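Local coordinates for protein enterochelin esterase (Salmonella enterica subsp. enterica serovar Typhimurium, PDB 3MGA) that probably hydrolyses the ester bonds of ferric enterobactin, the iron-loaded siderophore, so that the bacterium can recover the iron, at residues P115-N118 with V119-G123; V356-A359 with N360-L363. All blocks are in the same frame, centred on the assembly; numbering follows the deposited sequence.

Contact 1: residues P115-N118 with V119-G123; sequences PDRN and VLREG
Arg-117 and Arg-121, one helical turn apart, run side by side and point the same way. NH1 of Arg-117 lies 3.7 Å from CD of Arg-121, which sits at the edge of the Arg-117 guanidinium, in its plane. The two guanidinium planes are turned 73° apart, and NH1 of Arg-117 stays 4.3 Å from NE of Arg-121. The chain of Arg-117 bends at chi3 (60°), which swings the guanidinium along the helix toward Arg-121, while Arg-121 stays extended from CG to NE.

Beneath them, Arg-121 N donates to Arg-117 O at 3.1 Å. Asp-116 caps the first turn of helix 117-127: its OD1 takes the N-H of Asn-118 at 3.0 Å, from well above the carboxylate plane, and its backbone O accepts from Leu-120 N. CB of Asp-116 also rests on CG2 of Val-119 (3.6 Å), and the buried Pro-115 leans its CB against CG of Leu-120.

Arg-321 adds a third guanidinium beside this pair, and a glycerol, probably from the crystallisation liquor, lies about 5 Å from the Arg-121 side chain. Such positive charge would probably attract anions, consistent with an esterase whose presumed substrate, ferric enterobactin, is negatively charged.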
ATOM      1  N   PRO A 115      -0.922 -24.774   3.623  1.00 78.66           N
ATOM      2  CA  PRO A 115      -0.503 -25.002   2.244  1.00 78.02           C
ATOM      3  C   PRO A 115       0.798 -24.289   1.919  1.00 79.10           C
ATOM      4  O   PRO A 115       1.221 -23.406   2.666  1.00 79.80           O
ATOM      5  CB  PRO A 115      -1.648 -24.396   1.421  1.00 74.12           C
ATOM      6  CG  PRO A 115      -2.784 -24.229   2.384  1.00 73.20           C
ATOM      7  CD  PRO A 115      -2.121 -23.923   3.677  1.00 75.31           C
ATOM      8  N   ASP A 116       1.426 -24.682   0.819  1.00 80.61           N
ATOM      9  CA  ASP A 116       2.661 -24.053   0.380  1.00 83.41           C
ATOM     10  C   ASP A 116       2.270 -22.701  -0.212  1.00 80.52           C
ATOM     11  O   ASP A 116       1.363 -22.622  -1.044  1.00 77.28           O
ATOM     12  CB  ASP A 116       3.374 -24.936  -0.650  1.00 87.39           C
ATOM     13  CG  ASP A 116       4.699 -24.352  -1.125  1.00 91.62           C
ATOM     14  OD1 ASP A 116       4.965 -23.156  -0.881  1.00 91.23           O
ATOM     15  OD2 ASP A 116       5.474 -25.100  -1.760  1.00 95.62           O
ATOM     16  N   ARG A 117       2.938 -21.640   0.237  1.00 82.11           N
ATOM     17  CA  ARG A 117       2.644 -20.286  -0.234  1.00 80.72           C
ATOM     18  C   ARG A 117       2.818 -20.185  -1.751  1.00 81.51           C
ATOM     19  O   ARG A 117       2.002 -19.570  -2.438  1.00 78.06           O
ATOM     20  CB  ARG A 117       3.553 -19.262   0.447  1.00 84.55           C
ATOM     21  CG  ARG A 117       3.157 -17.812   0.170  1.00 84.70           C
ATOM     22  CD  ARG A 117       4.276 -16.859   0.498  1.00 93.20           C
ATOM     23  NE  ARG A 117       5.450 -17.168  -0.322  1.00101.43           N
ATOM     24  CZ  ARG A 117       5.622 -16.777  -1.586  1.00104.35           C
ATOM     25  NH1 ARG A 117       4.694 -16.055  -2.214  1.00101.03           N
ATOM     26  NH2 ARG A 117       6.729 -17.123  -2.234  1.00110.86           N
ATOM     27  N   ASN A 118       3.891 -20.781  -2.265  1.00 86.29           N
ATOM     28  CA  ASN A 118       4.154 -20.772  -3.700  1.00 89.23           C
ATOM     29  C   ASN A 118       2.987 -21.376  -4.470  1.00 86.03           C
ATOM     30  O   ASN A 118       2.593 -20.853  -5.514  1.00 86.06           O
ATOM     31  CB  ASN A 118       5.444 -21.533  -4.014  1.00 95.96           C
ATOM     32  CG  ASN A 118       6.669 -20.884  -3.398  1.00101.53           C
ATOM     33  OD1 ASN A 118       6.661 -19.696  -3.070  1.00101.88           O
ATOM     34  ND2 ASN A 118       7.736 -21.662  -3.249  1.00107.79           N
ATOM     35  N   VAL A 119       2.429 -22.466  -3.941  1.00 84.30           N
ATOM     36  CA  VAL A 119       1.292 -23.140  -4.570  1.00 82.44           C
ATOM     37  C   VAL A 119       0.050 -22.241  -4.551  1.00 77.54           C
ATOM     38  O   VAL A 119      -0.746 -22.264  -5.490  1.00 76.56           O
ATOM     39  CB  VAL A 119       0.982 -24.501  -3.898  1.00 82.55           C
ATOM     40  CG1 VAL A 119      -0.213 -25.173  -4.564  1.00 81.66           C
ATOM     41  CG2 VAL A 119       2.194 -25.412  -3.971  1.00 87.95           C
ATOM     42  N   LEU A 120      -0.106 -21.451  -3.488  1.00 75.19           N
ATOM     43  CA  LEU A 120      -1.243 -20.526  -3.383  1.00 71.61           C
ATOM     44  C   LEU A 120      -1.185 -19.432  -4.448  1.00 72.16           C
ATOM     45  O   LEU A 120      -2.090 -19.342  -5.283  1.00 71.63           O
ATOM     46  CB  LEU A 120      -1.352 -19.901  -1.985  1.00 69.44           C
ATOM     47  CG  LEU A 120      -1.861 -20.792  -0.853  1.00 67.74           C
ATOM     48  CD1 LEU A 120      -1.879 -20.016   0.467  1.00 65.04           C
ATOM     49  CD2 LEU A 120      -3.256 -21.316  -1.182  1.00 62.59           C
ATOM     50  N   ARG A 121      -0.143 -18.598  -4.421  1.00 74.46           N
ATOM     51  CA  ARG A 121      -0.019 -17.540  -5.433  1.00 76.16           C
ATOM     52  C   ARG A 121      -0.258 -18.060  -6.840  1.00 77.75           C
ATOM     53  O   ARG A 121      -0.972 -17.427  -7.617  1.00 77.49           O
ATOM     54  CB  ARG A 121       1.324 -16.799  -5.378  1.00 80.93           C
ATOM     55  CG  ARG A 121       1.311 -15.577  -4.477  1.00 82.33           C
ATOM     56  CD  ARG A 121       2.460 -14.623  -4.827  1.00 89.35           C
ATOM     57  NE  ARG A 121       2.230 -13.272  -4.311  1.00 89.38           N
ATOM     58  CZ  ARG A 121       3.045 -12.237  -4.516  1.00 94.73           C
ATOM     59  NH1 ARG A 121       4.158 -12.385  -5.227  1.00101.44           N
ATOM     60  NH2 ARG A 121       2.745 -11.045  -4.009  1.00 92.64           N
ATOM     61  N   GLU A 122       0.335 -19.206  -7.162  1.00 79.96           N
ATOM     62  CA  GLU A 122       0.158 -19.808  -8.472  1.00 82.76           C
ATOM     63  C   GLU A 122      -1.336 -19.972  -8.728  1.00 77.96           C
ATOM     64  O   GLU A 122      -1.856 -19.480  -9.721  1.00 78.89           O
ATOM     65  CB  GLU A 122       0.878 -21.161  -8.544  1.00 86.95           C
ATOM     66  CG  GLU A 122       0.830 -21.859  -9.905  1.00 93.87           C
ATOM     67  CD  GLU A 122       1.562 -21.098 -11.012  1.00101.52           C
ATOM     68  OE1 GLU A 122       1.758 -21.686 -12.099  1.00108.57           O
ATOM     69  OE2 GLU A 122       1.951 -19.928 -10.801  1.00101.08           O
ATOM     70  N   GLY A 123      -2.027 -20.636  -7.810  1.00 73.59           N
ATOM     71  CA  GLY A 123      -3.468 -20.842  -7.934  1.00 70.60           C
ATOM     72  C   GLY A 123      -4.224 -19.534  -8.117  1.00 67.14           C
ATOM     73  O   GLY A 123      -5.122 -19.442  -8.960  1.00 67.92           O
TER

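Contact 2: residues V356-A359 with N360-L363; sequences VFQA and NQAL
Val-356 and Asn-360 lie alongside each other, pointing the same way, and the amide of Asn-360 turns back onto the helix it belongs to. Its ND2 donates to Val-356 O at 2.9 Å in a nearly straight bond (168°). The oxygen lies close to the plane of the Asn-360 amide, but the donor stands above the carbonyl plane of Val-356. Asn-360 N reaches the same oxygen from nearly straight ahead, so two donors of one residue grip one carbonyl. With CG of Asn-360 beside its own backbone N (chi1 -79°), the amide is put within reach; ND2 also passes 3.5 Å from CG1 of Val-356. A further bond from ND2 to Gly-314 O ties this buried amide to a neighbouring loop and should fix its rotation.

The turn belongs to helix 354-367, the connection between parallel strands 344-350 and 373-379 in a beta-alpha-beta unit of the alpha/beta-hydrolase domain. Asn-360 and Phe-357 both face that sheet, touching Ala-349 and Trp-376, while Leu-363 packs against helix 328-335.

Further round the helix, Phe-357 and Gln-361 cross at a slant, ring and amide planes 46° apart. The Gln-361 chain runs back extended beyond CG, bringing NE2 to 3.2 Å from CE2 of the ring and CD to 3.5 Å from the same carbon. Phe-357 CG stands anti to its N, which swings the ring to the side where Gln-361 arrives. Trp-376 touches both side chains, and Gln-361 N bonds to Phe-357 O at 3.0 Å.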
ATOM      1  N   VAL A 356       6.865  -9.975   5.670  1.00 50.04           N
ATOM      2  CA  VAL A 356       7.271  -8.578   5.608  1.00 47.94           C
ATOM      3  C   VAL A 356       7.405  -7.991   7.010  1.00 47.20           C
ATOM      4  O   VAL A 356       8.390  -7.331   7.315  1.00 46.85           O
ATOM      5  CB  VAL A 356       6.286  -7.745   4.775  1.00 46.44           C
ATOM      6  CG1 VAL A 356       6.636  -6.247   4.846  1.00 43.72           C
ATOM      7  CG2 VAL A 356       6.273  -8.240   3.333  1.00 47.53           C
ATOM      8  N   PHE A 357       6.422  -8.257   7.865  1.00 47.21           N
ATOM      9  CA  PHE A 357       6.441  -7.755   9.237  1.00 47.06           C
ATOM     10  C   PHE A 357       7.692  -8.203  10.007  1.00 49.22           C
ATOM     11  O   PHE A 357       8.373  -7.388  10.639  1.00 49.95           O
ATOM     12  CB  PHE A 357       5.186  -8.206   9.969  1.00 47.20           C
ATOM     13  CG  PHE A 357       5.063  -7.649  11.355  1.00 47.39           C
ATOM     14  CD1 PHE A 357       4.586  -6.364  11.557  1.00 44.99           C
ATOM     15  CD2 PHE A 357       5.403  -8.411  12.457  1.00 48.22           C
ATOM     16  CE1 PHE A 357       4.470  -5.848  12.829  1.00 44.46           C
ATOM     17  CE2 PHE A 357       5.278  -7.899  13.730  1.00 50.05           C
ATOM     18  CZ  PHE A 357       4.809  -6.615  13.915  1.00 46.67           C
ATOM     19  N   GLN A 358       7.988  -9.496   9.964  1.00 51.76           N
ATOM     20  CA  GLN A 358       9.168 -10.029  10.649  1.00 54.27           C
ATOM     21  C   GLN A 358      10.436  -9.418  10.070  1.00 53.49           C
ATOM     22  O   GLN A 358      11.373  -9.102  10.801  1.00 54.80           O
ATOM     23  CB  GLN A 358       9.216 -11.553  10.542  1.00 57.05           C
ATOM     24  CG  GLN A 358       8.156 -12.272  11.371  1.00 61.49           C
ATOM     25  CD  GLN A 358       8.171 -13.784  11.169  1.00 69.12           C
ATOM     26  OE1 GLN A 358       8.151 -14.552  12.137  1.00 74.50           O
ATOM     27  NE2 GLN A 358       8.243 -14.215   9.909  1.00 70.69           N
ATOM     28  N   ALA A 359      10.455  -9.246   8.754  1.00 51.72           N
ATOM     29  CA  ALA A 359      11.600  -8.660   8.085  1.00 51.59           C
ATOM     30  C   ALA A 359      11.816  -7.228   8.588  1.00 49.44           C
ATOM     31  O   ALA A 359      12.948  -6.818   8.844  1.00 49.80           O
ATOM     32  CB  ALA A 359      11.402  -8.680   6.584  1.00 51.12           C
ATOM     33  N   ASN A 360      10.736  -6.467   8.733  1.00 46.79           N
ATOM     34  CA  ASN A 360      10.863  -5.093   9.228  1.00 45.86           C
ATOM     35  C   ASN A 360      11.297  -4.992  10.686  1.00 47.15           C
ATOM     36  O   ASN A 360      11.951  -4.020  11.063  1.00 46.94           O
ATOM     37  CB  ASN A 360       9.603  -4.265   8.980  1.00 43.46           C
ATOM     38  CG  ASN A 360       9.505  -3.773   7.551  1.00 42.65           C
ATOM     39  OD1 ASN A 360       9.716  -2.588   7.287  1.00 39.15           O
ATOM     40  ND2 ASN A 360       9.241  -4.680   6.617  1.00 40.78           N
ATOM     41  N   GLN A 361      10.942  -5.990  11.497  1.00 48.95           N
ATOM     42  CA  GLN A 361      11.361  -6.026  12.904  1.00 50.72           C
ATOM     43  C   GLN A 361      12.865  -6.207  12.998  1.00 53.22           C
ATOM     44  O   GLN A 361      13.538  -5.513  13.761  1.00 55.60           O
ATOM     45  CB  GLN A 361      10.681  -7.162  13.666  1.00 51.50           C
ATOM     46  CG  GLN A 361       9.220  -6.925  13.962  1.00 49.80           C
ATOM     47  CD  GLN A 361       8.607  -8.064  14.750  1.00 52.81           C
ATOM     48  OE1 GLN A 361       8.853  -9.232  14.459  1.00 52.62           O
ATOM     49  NE2 GLN A 361       7.781  -7.729  15.741  1.00 53.73           N
ATOM     50  N   ALA A 362      13.385  -7.157  12.229  1.00 54.68           N
ATOM     51  CA  ALA A 362      14.822  -7.427  12.202  1.00 56.71           C
ATOM     52  C   ALA A 362      15.555  -6.189  11.708  1.00 55.92           C
ATOM     53  O   ALA A 362      16.614  -5.840  12.233  1.00 57.76           O
ATOM     54  CB  ALA A 362      15.133  -8.619  11.312  1.00 57.04           C
ATOM     55  N   LEU A 363      14.990  -5.522  10.702  1.00 53.34           N
ATOM     56  CA  LEU A 363      15.604  -4.312  10.171  1.00 53.26           C
ATOM     57  C   LEU A 363      15.658  -3.253  11.258  1.00 53.90           C
ATOM     58  O   LEU A 363      16.673  -2.587  11.423  1.00 54.19           O
ATOM     59  CB  LEU A 363      14.846  -3.776   8.954  1.00 51.08           C
ATOM     60  CG  LEU A 363      15.398  -2.460   8.390  1.00 49.22           C
ATOM     61  CD1 LEU A 363      16.896  -2.578   8.097  1.00 54.14           C
ATOM     62  CD2 LEU A 363      14.643  -2.043   7.162  1.00 43.90           C
TER

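Contacts 1 and 2 are each a turn of helix, one in the N-terminal domain and one in the hydrolase domain. Their centres are 22 Å apart and their nearest atoms about 9 Å, without touching. The loop following strand 308-312 reaches toward both: Arg-321 touches Arg-117 and brings its guanidinium near that of Arg-121, whereas Gly-314, Phe-316 and Trp-317 meet contact 2. Arg-121 and Val-356 each lie near, without touching, the Gly-287, Ser-289, Gly-291 sequence, which resembles the nucleophile elbow of this fold. One side chain of each helix lies near the probable active site: contact 1 brings arginines, with glycerol about 5 Å from the Arg-121 side chain, and contact 2 a partly buried turn beside the sheet.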